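Local atomic coordinates of 1,4-dihydroxy-2-naphthoyl-CoA hydrolase (Prochlorococcus marinus, PDB entry 2HX5), a protein that probably hydrolyses 1,4-dihydroxy-2-naphthoyl-CoA to 1,4-dihydroxy-2-naphthoate and free CoA, a step in the biosynthesis of phylloquinone (vitamin K1). Residues P68-Q73 with L117-A122; E36-S41 with F100-E105; L90-L95 with D138-A143; L9-V14 with G83-M88. All coordinates share one frame; numbering follows the deposited sequence.

Interaction 1 (P68-Q73 with L117-A122); sequences PIIHCQ and LIRHLA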
loop_
_atom_site.group_PDB
_atom_site.type_symbol
_atom_site.label_atom_id
_atom_site.label_comp_id
_atom_site.label_asym_id
_atom_site.label_seq_id
_atom_site.Cartn_x
_atom_site.Cartn_y
_atom_site.Cartn_z
ATOM N N PRO A 68 19.103 6.342 2.237
ATOM C CA PRO A 68 17.813 7.046 2.274
ATOM C C PRO A 68 17.564 7.893 1.018
ATOM O O PRO A 68 18.454 8.520 0.451
ATOM C CB PRO A 68 17.924 7.975 3.468
ATOM C CG PRO A 68 19.408 8.150 3.679
ATOM C CD PRO A 68 19.963 6.787 3.351
ATOM N N ILE A 69 16.315 7.888 0.623
ATOM C CA ILE A 69 15.826 8.745 -0.419
ATOM C C ILE A 69 15.655 10.150 0.142
ATOM O O ILE A 69 14.884 10.371 1.084
ATOM C CB ILE A 69 14.509 8.183 -1.041
ATOM C CG1 ILE A 69 14.863 6.861 -1.758
ATOM C CG2 ILE A 69 13.838 9.161 -1.973
ATOM C CD1 ILE A 69 13.682 5.887 -2.022
ATOM N N ILE A 70 16.330 11.129 -0.478
ATOM C CA ILE A 70 16.235 12.499 -0.045
ATOM C C ILE A 70 15.325 13.352 -0.942
ATOM O O ILE A 70 14.917 14.438 -0.531
ATOM C CB ILE A 70 17.633 13.159 0.099
ATOM C CG1 ILE A 70 18.446 13.018 -1.171
ATOM C CG2 ILE A 70 18.344 12.505 1.278
ATOM C CD1 ILE A 70 19.655 13.997 -1.292
ATOM N N HIS A 71 15.062 12.886 -2.152
ATOM C CA HIS A 71 14.201 13.605 -3.117
ATOM C C HIS A 71 13.655 12.605 -4.092
ATOM O O HIS A 71 14.352 11.680 -4.515
ATOM C CB HIS A 71 14.977 14.695 -3.866
ATOM C CG HIS A 71 14.215 15.327 -4.985
ATOM N ND1 HIS A 71 13.237 16.273 -4.757
ATOM C CD2 HIS A 71 14.262 15.142 -6.329
ATOM C CE1 HIS A 71 12.693 16.624 -5.915
ATOM N NE2 HIS A 71 13.306 15.966 -6.891
ATOM N N CYS A 72 12.413 12.775 -4.485
ATOM C CA CYS A 72 11.888 12.065 -5.628
ATOM C C CYS A 72 10.791 12.852 -6.289
ATOM O O CYS A 72 10.237 13.806 -5.698
ATOM C CB CYS A 72 11.345 10.696 -5.282
ATOM S SG CYS A 72 9.931 10.706 -4.093
ATOM N N GLN A 73 10.552 12.561 -7.558
ATOM C CA GLN A 73 9.565 13.262 -8.344
ATOM C C GLN A 73 9.113 12.385 -9.502
ATOM O O GLN A 73 9.771 11.442 -9.901
ATOM C CB GLN A 73 10.110 14.583 -8.877
ATOM C CG GLN A 73 11.345 14.476 -9.748
ATOM C CD GLN A 73 11.741 15.821 -10.258
ATOM O OE1 GLN A 73 12.573 16.526 -9.621
ATOM N NE2 GLN A 73 11.141 16.244 -11.359
ATOM N N LEU A 117 12.175 10.183 -10.935
ATOM C CA LEU A 117 13.567 10.358 -10.541
ATOM C C LEU A 117 13.618 10.162 -9.036
ATOM O O LEU A 117 12.794 10.744 -8.312
ATOM C CB LEU A 117 14.039 11.771 -10.912
ATOM C CG LEU A 117 15.472 12.077 -10.580
ATOM C CD1 LEU A 117 16.422 11.439 -11.629
ATOM C CD2 LEU A 117 15.756 13.628 -10.643
ATOM N N ILE A 118 14.552 9.365 -8.522
ATOM C CA ILE A 118 14.739 9.094 -7.109
ATOM C C ILE A 118 16.192 9.353 -6.790
ATOM O O ILE A 118 17.069 8.796 -7.451
ATOM C CB ILE A 118 14.365 7.657 -6.740
ATOM C CG1 ILE A 118 12.891 7.386 -7.005
ATOM C CG2 ILE A 118 14.638 7.407 -5.228
ATOM C CD1 ILE A 118 12.404 5.974 -6.595
ATOM N N ARG A 119 16.470 10.206 -5.801
ATOM C CA ARG A 119 17.827 10.528 -5.345
ATOM C C ARG A 119 18.092 10.024 -3.962
ATOM O O ARG A 119 17.306 10.246 -3.060
ATOM C CB ARG A 119 18.012 12.051 -5.396
ATOM C CG ARG A 119 19.417 12.521 -5.114
ATOM C CD ARG A 119 19.536 14.077 -5.179
ATOM N NE ARG A 119 19.029 14.572 -6.446
ATOM C CZ ARG A 119 18.164 15.599 -6.605
ATOM N NH1 ARG A 119 17.763 16.386 -5.592
ATOM N NH2 ARG A 119 17.682 15.863 -7.805
ATOM N N HIS A 120 19.242 9.335 -3.813
ATOM C CA HIS A 120 19.671 8.723 -2.579
ATOM C C HIS A 120 20.937 9.334 -2.041
ATOM O O HIS A 120 21.811 9.721 -2.833
ATOM C CB HIS A 120 20.004 7.238 -2.827
ATOM C CG HIS A 120 18.866 6.384 -3.320
ATOM N ND1 HIS A 120 18.207 5.468 -2.512
ATOM C CD2 HIS A 120 18.323 6.270 -4.564
ATOM C CE1 HIS A 120 17.267 4.872 -3.256
ATOM N NE2 HIS A 120 17.350 5.305 -4.500
ATOM N N LEU A 121 21.075 9.338 -0.723
ATOM C CA LEU A 121 22.306 9.724 -0.067
ATOM C C LEU A 121 22.793 8.497 0.698
ATOM O O LEU A 121 21.980 7.834 1.385
ATOM C CB LEU A 121 21.998 10.872 0.907
ATOM C CG LEU A 121 23.040 11.665 1.647
ATOM C CD1 LEU A 121 24.128 12.179 0.700
ATOM C CD2 LEU A 121 22.296 12.838 2.325
ATOM N N ALA A 122 24.104 8.259 0.659
ATOM C CA ALA A 122 24.693 7.216 1.508
ATOM C C ALA A 122 25.029 7.802 2.882
ATOM O O ALA A 122 25.742 8.811 2.960
ATOM C CB ALA A 122 25.939 6.573 0.859
#
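The imidazole of His71 and the guanidinium of Arg119 lie with their planes only 10° apart; His71 CD2 sits over one face of the guanidinium, 3.8 Å from Arg119 NH2. At the ring edge, His71 NE2 donates to Gln73 OE1 (2.9 Å), a bond that lies in the ring plane and uses a lone pair of the amide oxygen. The His120 ring has Ile69 CG1 over one face, a CH-pi contact 3.9 Å from the ring centroid, and also stacks with Phe100. Ile69 CG1 touches Ile118 CG2 at 3.5 Å as well, so one methylene serves both neighbours. Backbone bonds tie the antiparallel strands, among them Arg119 N to His71 O (2.9 Å). Ile70 N donates to Arg119 O, also at 2.9 Å, and because Ile70 and His71 both face Arg119, the geometry is a classic beta bulge, whose extra residue offsets the pairing. The face of Ile69, Cys72 and Ile118 packs on helix 29-45, while Arg119 NE reaches Gln101 of strand 99-108. Strand 65-76 ends the sheet within this chain, but His71, Cys72 and Gln73 pair with a strand of the second subunit, a continuous sheet consistent with hotdog-fold dimers.

Interaction 2 (E36-S41 with F100-E105); sequences ESWEES and FQVHFE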
loop_
_atom_site.group_PDB
_atom_site.type_symbol
_atom_site.label_atom_id
_atom_site.label_comp_id
_atom_site.label_asym_id
_atom_site.label_seq_id
_atom_site.Cartn_x
_atom_site.Cartn_y
_atom_site.Cartn_z
ATOM N N GLU A 36 10.956 -0.908 -6.465
ATOM C CA GLU A 36 11.080 -2.349 -6.728
ATOM C C GLU A 36 11.921 -2.645 -7.961
ATOM O O GLU A 36 12.670 -3.615 -7.980
ATOM C CB GLU A 36 9.706 -2.983 -6.931
ATOM C CG GLU A 36 8.811 -2.971 -5.719
ATOM C CD GLU A 36 7.486 -3.716 -5.842
ATOM O OE1 GLU A 36 7.254 -4.265 -6.934
ATOM O OE2 GLU A 36 6.746 -3.758 -4.838
ATOM N N SER A 37 11.826 -1.825 -9.008
ATOM C CA SER A 37 12.670 -2.050 -10.197
ATOM C C SER A 37 14.142 -1.791 -9.938
ATOM O O SER A 37 15.005 -2.407 -10.550
ATOM C CB SER A 37 12.192 -1.242 -11.404
ATOM O OG SER A 37 12.572 0.127 -11.331
ATOM N N TRP A 38 14.433 -0.849 -9.045
ATOM C CA TRP A 38 15.802 -0.587 -8.622
ATOM C C TRP A 38 16.360 -1.837 -7.891
ATOM O O TRP A 38 17.450 -2.325 -8.182
ATOM C CB TRP A 38 15.850 0.648 -7.736
ATOM C CG TRP A 38 17.179 0.848 -7.039
ATOM C CD1 TRP A 38 18.385 0.960 -7.620
ATOM C CD2 TRP A 38 17.380 0.989 -5.634
ATOM N NE1 TRP A 38 19.357 1.178 -6.666
ATOM C CE2 TRP A 38 18.765 1.195 -5.427
ATOM C CE3 TRP A 38 16.527 0.978 -4.526
ATOM C CZ2 TRP A 38 19.330 1.335 -4.119
ATOM C CZ3 TRP A 38 17.068 1.185 -3.275
ATOM C CH2 TRP A 38 18.454 1.339 -3.079
ATOM N N GLU A 39 15.565 -2.385 -6.962
ATOM C CA GLU A 39 15.968 -3.626 -6.292
ATOM C C GLU A 39 16.184 -4.738 -7.318
ATOM O O GLU A 39 17.143 -5.502 -7.236
ATOM C CB GLU A 39 14.896 -4.041 -5.273
ATOM C CG GLU A 39 14.688 -3.046 -4.158
ATOM C CD GLU A 39 13.491 -3.396 -3.282
ATOM O OE1 GLU A 39 13.588 -4.405 -2.530
ATOM O OE2 GLU A 39 12.490 -2.650 -3.383
ATOM N N GLU A 40 15.246 -4.891 -8.261
ATOM C CA GLU A 40 15.361 -5.897 -9.343
ATOM C C GLU A 40 16.614 -5.714 -10.175
ATOM O O GLU A 40 17.287 -6.695 -10.554
ATOM C CB GLU A 40 14.139 -5.883 -10.271
ATOM C CG GLU A 40 14.110 -7.048 -11.180
ATOM C CD GLU A 40 12.897 -7.059 -12.101
ATOM O OE1 GLU A 40 12.005 -6.201 -11.959
ATOM O OE2 GLU A 40 12.864 -7.926 -13.017
ATOM N N SER A 41 16.943 -4.461 -10.451
ATOM C CA SER A 41 18.160 -4.165 -11.195
ATOM C C SER A 41 19.447 -4.576 -10.499
ATOM O O SER A 41 20.321 -5.183 -11.068
ATOM C CB SER A 41 18.178 -2.673 -11.511
ATOM O OG SER A 41 19.291 -2.354 -12.356
ATOM N N PHE A 100 23.689 9.147 -5.416
ATOM C CA PHE A 100 23.322 8.784 -6.766
ATOM C C PHE A 100 21.819 9.037 -6.973
ATOM O O PHE A 100 21.048 9.164 -5.994
ATOM C CB PHE A 100 23.703 7.331 -7.101
ATOM C CG PHE A 100 22.871 6.288 -6.419
ATOM C CD1 PHE A 100 23.156 5.891 -5.124
ATOM C CD2 PHE A 100 21.793 5.707 -7.073
ATOM C CE1 PHE A 100 22.390 4.956 -4.469
ATOM C CE2 PHE A 100 21.013 4.760 -6.423
ATOM C CZ PHE A 100 21.335 4.391 -5.109
ATOM N N GLN A 101 21.416 9.111 -8.219
ATOM C CA GLN A 101 19.979 9.111 -8.546
ATOM C C GLN A 101 19.733 8.124 -9.679
ATOM O O GLN A 101 20.659 7.675 -10.345
ATOM C CB GLN A 101 19.510 10.522 -8.828
ATOM C CG GLN A 101 20.128 11.183 -9.953
ATOM C CD GLN A 101 19.762 12.669 -10.045
ATOM O OE1 GLN A 101 19.348 13.343 -9.055
ATOM N NE2 GLN A 101 19.863 13.162 -11.232
ATOM N N VAL A 102 18.467 7.715 -9.784
ATOM C CA VAL A 102 17.984 6.835 -10.817
ATOM C C VAL A 102 16.790 7.487 -11.466
ATOM O O VAL A 102 15.876 7.883 -10.766
ATOM C CB VAL A 102 17.619 5.422 -10.296
ATOM C CG1 VAL A 102 17.307 4.532 -11.451
ATOM C CG2 VAL A 102 18.764 4.855 -9.393
ATOM N N HIS A 103 16.821 7.530 -12.790
ATOM C CA HIS A 103 15.711 7.973 -13.610
ATOM C C HIS A 103 14.997 6.724 -14.137
ATOM O O HIS A 103 15.655 5.747 -14.570
ATOM C CB HIS A 103 16.198 8.863 -14.757
ATOM C CG HIS A 103 15.117 9.420 -15.611
ATOM N ND1 HIS A 103 14.692 8.755 -16.735
ATOM C CD2 HIS A 103 14.436 10.603 -15.568
ATOM C CE1 HIS A 103 13.784 9.495 -17.354
ATOM N NE2 HIS A 103 13.610 10.621 -16.660
ATOM N N PHE A 104 13.661 6.742 -14.136
ATOM C CA PHE A 104 12.847 5.633 -14.532
ATOM C C PHE A 104 11.921 6.124 -15.613
ATOM O O PHE A 104 11.158 7.085 -15.400
ATOM C CB PHE A 104 12.002 5.172 -13.344
ATOM C CG PHE A 104 12.798 4.776 -12.117
ATOM C CD1 PHE A 104 13.223 5.697 -11.186
ATOM C CD2 PHE A 104 13.132 3.433 -11.921
ATOM C CE1 PHE A 104 13.944 5.324 -10.067
ATOM C CE2 PHE A 104 13.828 3.076 -10.809
ATOM C CZ PHE A 104 14.231 4.024 -9.874
ATOM N N GLU A 105 11.909 5.462 -16.766
ATOM C CA GLU A 105 10.967 5.804 -17.837
ATOM C C GLU A 105 10.009 4.619 -18.053
ATOM O O GLU A 105 10.488 3.477 -18.195
ATOM C CB GLU A 105 11.767 6.076 -19.103
ATOM C CG GLU A 105 10.991 6.394 -20.267
ATOM C CD GLU A 105 11.889 6.560 -21.509
ATOM O OE1 GLU A 105 12.844 7.339 -21.448
ATOM O OE2 GLU A 105 11.645 5.864 -22.504
#
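Ser37 and Trp38 meet Phe100, Val102 and Phe104 in a buried helix-on-sheet contact, the central helix of the hotdog fold lying across its antiparallel sheet. The short axes pass 10.5 Å apart at 109°, and side chains alone bridge the gap, with no hydrogen bond between the segments. Alternate strand residues supply the partners, as expected where one face of a strand is turned to a helix. The indole of Trp38, its CG anti to the backbone N (chi1 169°), reaches Phe100, where Trp38 CZ2 approaches the phenyl edge at CZ, 3.8 Å away. The five-membered ring of Trp38 and the phenyl ring are inclined by 40°. Val102 CG2 adds a looser contact, 4.3 Å from Trp38 CD1. Farther along, in one of two modelled conformers, Ser37 OG lies near the plane of the Phe104 ring, beside CE2; this hydroxyl is hydrogen-bonded to Cys34 O within its own helix. Val102 CG1 lies over one face of the same phenyl ring, toward its rim. Beyond the contact, Phe100 touches Trp140 and Leu141 of helix 135-143, whereas Phe104 packs between Leu90 of strand 85-96 and Ile118 of strand 111-124.

Interaction 3 (L90-L95 with D138-A143); sequences LRPERL and DRWLEA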
loop_
_atom_site.group_PDB
_atom_site.type_symbol
_atom_site.label_atom_id
_atom_site.label_comp_id
_atom_site.label_asym_id
_atom_site.label_seq_id
_atom_site.Cartn_x
_atom_site.Cartn_y
_atom_site.Cartn_z
ATOM N N LEU A 90 15.776 2.087 -16.814
ATOM C CA LEU A 90 16.432 2.746 -15.702
ATOM C C LEU A 90 17.731 3.383 -16.208
ATOM O O LEU A 90 18.507 2.772 -16.980
ATOM C CB LEU A 90 16.811 1.729 -14.598
ATOM C CG LEU A 90 15.742 1.334 -13.598
ATOM C CD1 LEU A 90 14.538 0.732 -14.328
ATOM C CD2 LEU A 90 16.320 0.404 -12.578
ATOM N N ARG A 91 17.971 4.600 -15.744
ATOM C CA ARG A 91 19.217 5.296 -16.053
ATOM C C ARG A 91 19.800 5.865 -14.756
ATOM O O ARG A 91 19.340 6.914 -14.296
ATOM C CB ARG A 91 18.989 6.404 -17.088
ATOM C CG ARG A 91 18.648 5.870 -18.458
ATOM C CD ARG A 91 18.309 6.990 -19.430
ATOM N NE ARG A 91 18.041 6.600 -20.824
ATOM C CZ ARG A 91 16.824 6.351 -21.332
ATOM N NH1 ARG A 91 15.691 6.345 -20.573
ATOM N NH2 ARG A 91 16.748 6.085 -22.635
ATOM N N PRO A 92 20.746 5.133 -14.144
ATOM C CA PRO A 92 21.398 5.606 -12.930
ATOM C C PRO A 92 22.493 6.648 -13.197
ATOM O O PRO A 92 23.076 6.649 -14.282
ATOM C CB PRO A 92 21.964 4.311 -12.295
ATOM C CG PRO A 92 21.601 3.163 -13.205
ATOM C CD PRO A 92 21.190 3.761 -14.511
ATOM N N GLU A 93 22.744 7.518 -12.223
ATOM C CA GLU A 93 23.791 8.532 -12.328
ATOM C C GLU A 93 24.425 8.684 -10.975
ATOM O O GLU A 93 23.742 8.980 -9.999
ATOM C CB GLU A 93 23.218 9.879 -12.755
ATOM C CG GLU A 93 24.248 10.972 -12.954
ATOM C CD GLU A 93 23.649 12.363 -13.360
ATOM O OE1 GLU A 93 22.475 12.440 -13.781
ATOM O OE2 GLU A 93 24.378 13.385 -13.281
ATOM N N ARG A 94 25.739 8.457 -10.905
ATOM C CA ARG A 94 26.503 8.833 -9.724
ATOM C C ARG A 94 26.504 10.344 -9.710
ATOM O O ARG A 94 26.744 10.981 -10.744
ATOM C CB ARG A 94 27.915 8.288 -9.782
ATOM C CG ARG A 94 28.720 8.459 -8.523
ATOM C CD ARG A 94 30.188 8.022 -8.733
ATOM N NE ARG A 94 30.382 6.562 -8.699
ATOM C CZ ARG A 94 30.602 5.776 -9.760
ATOM N NH1 ARG A 94 30.664 6.284 -10.992
ATOM N NH2 ARG A 94 30.776 4.456 -9.589
ATOM N N LEU A 95 26.212 10.922 -8.562
ATOM C CA LEU A 95 26.225 12.359 -8.403
ATOM C C LEU A 95 27.524 12.822 -7.759
ATOM O O LEU A 95 28.113 13.796 -8.171
ATOM C CB LEU A 95 25.034 12.846 -7.585
ATOM C CG LEU A 95 23.639 12.636 -8.198
ATOM C CD1 LEU A 95 22.551 13.002 -7.216
ATOM C CD2 LEU A 95 23.493 13.512 -9.493
ATOM N N ASP A 138 28.534 1.049 -6.079
ATOM C CA ASP A 138 29.492 1.676 -6.958
ATOM C C ASP A 138 29.789 0.822 -8.194
ATOM O O ASP A 138 29.864 1.336 -9.291
ATOM C CB ASP A 138 30.776 1.965 -6.212
ATOM C CG ASP A 138 30.962 3.443 -5.902
ATOM O OD1 ASP A 138 30.247 4.299 -6.476
ATOM O OD2 ASP A 138 31.861 3.743 -5.075
ATOM N N ARG A 139 29.915 -0.494 -8.033
ATOM C CA ARG A 139 30.060 -1.379 -9.207
ATOM C C ARG A 139 28.889 -1.343 -10.194
ATOM O O ARG A 139 29.093 -1.302 -11.430
ATOM C CB ARG A 139 30.285 -2.808 -8.740
ATOM C CG ARG A 139 31.676 -3.044 -8.184
ATOM C CD ARG A 139 31.973 -4.518 -7.994
ATOM N NE ARG A 139 31.292 -5.100 -6.849
ATOM C CZ ARG A 139 30.389 -6.075 -6.899
ATOM N NH1 ARG A 139 29.988 -6.592 -8.063
ATOM N NH2 ARG A 139 29.871 -6.521 -5.751
ATOM N N TRP A 140 27.677 -1.367 -9.652
ATOM C CA TRP A 140 26.481 -1.237 -10.427
ATOM C C TRP A 140 26.410 0.088 -11.172
ATOM O O TRP A 140 26.065 0.103 -12.339
ATOM C CB TRP A 140 25.294 -1.463 -9.507
ATOM C CG TRP A 140 23.932 -1.247 -10.127
ATOM C CD1 TRP A 140 23.202 -2.117 -10.913
ATOM C CD2 TRP A 140 23.088 -0.109 -9.916
ATOM N NE1 TRP A 140 21.989 -1.550 -11.229
ATOM C CE2 TRP A 140 21.895 -0.333 -10.613
ATOM C CE3 TRP A 140 23.230 1.073 -9.171
ATOM C CZ2 TRP A 140 20.851 0.604 -10.620
ATOM C CZ3 TRP A 140 22.224 1.960 -9.153
ATOM C CH2 TRP A 140 21.051 1.746 -9.878
ATOM N N LEU A 141 26.684 1.200 -10.500
ATOM C CA LEU A 141 26.720 2.518 -11.144
ATOM C C LEU A 141 27.732 2.525 -12.283
ATOM O O LEU A 141 27.421 2.947 -13.412
ATOM C CB LEU A 141 27.033 3.609 -10.121
ATOM C CG LEU A 141 25.935 3.895 -9.129
ATOM C CD1 LEU A 141 26.418 4.792 -7.994
ATOM C CD2 LEU A 141 24.733 4.544 -9.816
ATOM N N GLU A 142 28.940 2.021 -12.017
ATOM C CA GLU A 142 29.971 2.017 -13.044
ATOM C C GLU A 142 29.535 1.155 -14.251
ATOM O O GLU A 142 29.725 1.588 -15.413
ATOM C CB GLU A 142 31.294 1.529 -12.456
ATOM C CG GLU A 142 32.521 1.917 -13.321
ATOM C CD GLU A 142 32.796 3.440 -13.279
ATOM O OE1 GLU A 142 32.395 4.092 -12.286
ATOM O OE2 GLU A 142 33.399 3.989 -14.231
ATOM N N ALA A 143 28.982 -0.035 -13.994
ATOM C CA ALA A 143 28.604 -0.980 -15.050
ATOM C C ALA A 143 27.472 -0.428 -15.883
ATOM O O ALA A 143 27.306 -0.795 -17.033
ATOM C CB ALA A 143 28.246 -2.367 -14.471
HETATM O O HOH W 1 25.840 5.249 -13.512
#
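Asp138 OD1 accepts two hydrogen bonds from one guanidinium, Arg94 NE and Arg94 NH2 each standing 3.2 Å from it. This salt-bridge network, completed by Glu142, ties the C-terminal helix to strand 85-96 of the hotdog sheet; it holds for one of two modelled conformers of Arg94, so it is probably not permanent. Both donors approach OD1 from the same side of the carboxylate plane, which is turned 54° from the guanidinium, while the oxygen itself lies almost in the guanidinium plane. The grip is thus side-on and converges on a single oxygen. Glu142, one helical turn on, meets the NH1/NH2 edge with weak bonds: its OE1 lies 3.1 Å from Arg94 NH1 and is also met by NH2. Two carboxylates around one guanidinium probably stabilise its positive charge. The bend of Arg94 at chi3 (-79°) turns the group over the helix, and Leu141 CB lies over one of its faces, 3.9 Å from NH2. Beside these charged groups the contact is apolar: Pro92 CB meets Leu141 CD2 at 3.7 Å and Trp140 CH2 at 3.6 Å. Trp140 NE1 hydrogen-bonds to Ser41 OG of helix 29-45. A water spans the two backbones, donating to Leu141 O at 2.8 Å and, more weakly, to Pro92 O.

Interaction 4 (L9-V14 with G83-M88); sequences LLRRVV and GDALAM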
loop_
_atom_site.group_PDB
_atom_site.type_symbol
_atom_site.label_atom_id
_atom_site.label_comp_id
_atom_site.label_asym_id
_atom_site.label_seq_id
_atom_site.Cartn_x
_atom_site.Cartn_y
_atom_site.Cartn_z
ATOM N N LEU A 9 16.670 -2.698 -18.379
ATOM C CA LEU A 9 15.409 -2.802 -19.106
ATOM C C LEU A 9 14.582 -3.863 -18.438
ATOM O O LEU A 9 14.925 -5.059 -18.491
ATOM C CB LEU A 9 15.599 -3.153 -20.591
ATOM C CG LEU A 9 16.424 -2.185 -21.413
ATOM C CD1 LEU A 9 16.511 -2.642 -22.912
ATOM C CD2 LEU A 9 15.817 -0.796 -21.331
ATOM N N LEU A 10 13.508 -3.454 -17.793
ATOM C CA LEU A 10 12.743 -4.348 -16.979
ATOM C C LEU A 10 11.289 -4.246 -17.422
ATOM O O LEU A 10 10.936 -3.424 -18.276
ATOM C CB LEU A 10 12.943 -4.004 -15.486
ATOM C CG LEU A 10 14.420 -4.071 -15.009
ATOM C CD1 LEU A 10 14.607 -3.459 -13.627
ATOM C CD2 LEU A 10 14.953 -5.532 -15.053
ATOM N N ARG A 11 10.444 -5.131 -16.914
ATOM C CA ARG A 11 9.065 -5.199 -17.322
ATOM C C ARG A 11 8.169 -5.442 -16.126
ATOM O O ARG A 11 8.547 -6.141 -15.184
ATOM C CB ARG A 11 8.855 -6.344 -18.307
ATOM C CG ARG A 11 7.386 -6.604 -18.685
ATOM C CD ARG A 11 7.321 -7.727 -19.748
ATOM N NE ARG A 11 5.957 -8.048 -20.188
ATOM C CZ ARG A 11 5.066 -8.753 -19.487
ATOM N NH1 ARG A 11 5.360 -9.235 -18.274
ATOM N NH2 ARG A 11 3.861 -8.988 -20.012
ATOM N N ARG A 12 6.998 -4.836 -16.155
ATOM C CA ARG A 12 5.958 -5.239 -15.214
ATOM C C ARG A 12 4.569 -4.998 -15.772
ATOM O O ARG A 12 4.327 -4.212 -16.687
ATOM C CB ARG A 12 6.104 -4.559 -13.862
ATOM C CG ARG A 12 5.681 -3.102 -13.826
ATOM C CD ARG A 12 5.862 -2.513 -12.411
ATOM N NE ARG A 12 5.035 -3.124 -11.381
ATOM C CZ ARG A 12 5.455 -3.576 -10.166
ATOM N NH1 ARG A 12 6.713 -3.591 -9.753
ATOM N NH2 ARG A 12 4.541 -4.008 -9.336
ATOM N N VAL A 13 3.641 -5.705 -15.157
ATOM C CA VAL A 13 2.243 -5.647 -15.540
ATOM C C VAL A 13 1.477 -4.975 -14.389
ATOM O O VAL A 13 1.642 -5.318 -13.194
ATOM C CB VAL A 13 1.624 -7.053 -15.819
ATOM C CG1 VAL A 13 0.197 -6.925 -16.308
ATOM C CG2 VAL A 13 2.554 -7.832 -16.807
ATOM N N VAL A 14 0.671 -3.985 -14.769
ATOM C CA VAL A 14 -0.169 -3.228 -13.853
ATOM C C VAL A 14 -1.283 -4.178 -13.314
ATOM O O VAL A 14 -1.944 -4.849 -14.081
ATOM C CB VAL A 14 -0.809 -1.987 -14.539
ATOM C CG1 VAL A 14 -1.650 -1.207 -13.553
ATOM C CG2 VAL A 14 0.291 -1.099 -15.202
ATOM N N GLY A 83 -3.628 -4.305 -16.235
ATOM C CA GLY A 83 -3.241 -5.232 -17.254
ATOM C C GLY A 83 -2.269 -4.653 -18.262
ATOM O O GLY A 83 -1.796 -5.427 -19.083
ATOM N N ASP A 84 -1.970 -3.344 -18.233
ATOM C CA ASP A 84 -0.921 -2.759 -19.091
ATOM C C ASP A 84 0.418 -3.428 -18.818
ATOM O O ASP A 84 0.776 -3.637 -17.661
ATOM C CB ASP A 84 -0.764 -1.266 -18.908
ATOM C CG ASP A 84 -1.831 -0.422 -19.612
ATOM O OD1 ASP A 84 -2.599 -0.920 -20.468
ATOM O OD2 ASP A 84 -1.896 0.784 -19.300
ATOM N N ALA A 85 1.133 -3.791 -19.902
ATOM C CA ALA A 85 2.487 -4.262 -19.836
ATOM C C ALA A 85 3.351 -3.016 -19.960
ATOM O O ALA A 85 3.306 -2.325 -20.998
ATOM C CB ALA A 85 2.772 -5.223 -21.016
ATOM N N LEU A 86 4.132 -2.722 -18.936
ATOM C CA LEU A 86 4.989 -1.559 -18.959
ATOM C C LEU A 86 6.454 -1.953 -19.126
ATOM O O LEU A 86 6.973 -2.837 -18.402
ATOM C CB LEU A 86 4.862 -0.751 -17.657
ATOM C CG LEU A 86 3.465 -0.269 -17.299
ATOM C CD1 LEU A 86 3.579 0.472 -15.947
ATOM C CD2 LEU A 86 2.837 0.594 -18.368
ATOM N N ALA A 87 7.125 -1.285 -20.050
ATOM C CA ALA A 87 8.552 -1.447 -20.298
ATOM C C ALA A 87 9.220 -0.360 -19.462
ATOM O O ALA A 87 8.846 0.813 -19.600
ATOM C CB ALA A 87 8.805 -1.292 -21.790
HETATM N N MSE A 88 10.093 -0.723 -18.549
HETATM C CA MSE A 88 10.753 0.206 -17.650
HETATM C C MSE A 88 12.216 0.323 -18.015
HETATM O O MSE A 88 12.898 -0.666 -18.152
HETATM C CB MSE A 88 10.646 -0.282 -16.231
HETATM C CG MSE A 88 9.168 -0.336 -15.734
HETATM SE SE MSE A 88 9.013 -0.882 -13.902
HETATM C CE MSE A 88 9.477 -2.797 -14.131
#
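Met88 folds its selenomethionine end back against Leu10 and Arg12 on the tightly packed face of this antiparallel pair, which joins the outer strand 9-13 to strand 85-96 of the hotdog sheet; on the other face Arg11, Ala85 and Ala87 are exposed to solvent. A bend at chi3 (-72°) brings Met88 CE to 3.6 Å from Arg11 C, 3.9 Å from Leu10 CB and 3.8 Å from Arg12 CB. Its selenium lies 3.8 Å from Arg12 CD, so the arginine contributes its aliphatic portion here. Farther on, Val14 CG2 meets Leu86 CD1 at 3.7 Å. On the solvent side the extended Arg11 merely brings NH2 to 4.0 Å from Ala85 CB, although Val13 packs on Glu43 of the third subunit, to which Asp84 also forms a salt bridge through Arg57. Six backbone hydrogen bonds join the segments; Leu86 N to Arg12 O is 2.7 Å and nearly straight at 172°. The pairing continues past the strand ends, where Gly83 N donates to Val14 O. The packed face lies toward helix 29-45: Arg12 reaches Glu36 and makes a cation-pi contact with Trp33, Val14 and Leu86 touch Trp33, and Leu10 touches Glu40, while Leu86 and Met88 also pack on Phe106 of strand 99-108.

In the fold
Interactions 1 and 4 are strand pairings at the two borders of the five-stranded sheet, whereas interactions 2 and 3 lay helices on it. Interaction 2, near the centre of the chain, is fully buried and lacks cross-segment hydrogen bonds; the others are partly buried and add backbone or charged bonds to apolar contacts. Interactions 3 and 4 share strand 85-96, one meeting the C-terminal helix, the other strand 9-13. Direct joints connect them: His120 N to Phe100 O links interactions 1 and 2, Gln101 O to Glu93 N links 2 and 3, and Glu36 to Arg12 links 2 and 4. Interaction 1 faces the second subunit; interaction 4 and the helix of interaction 2, through its glutamates, the third; interaction 3 none.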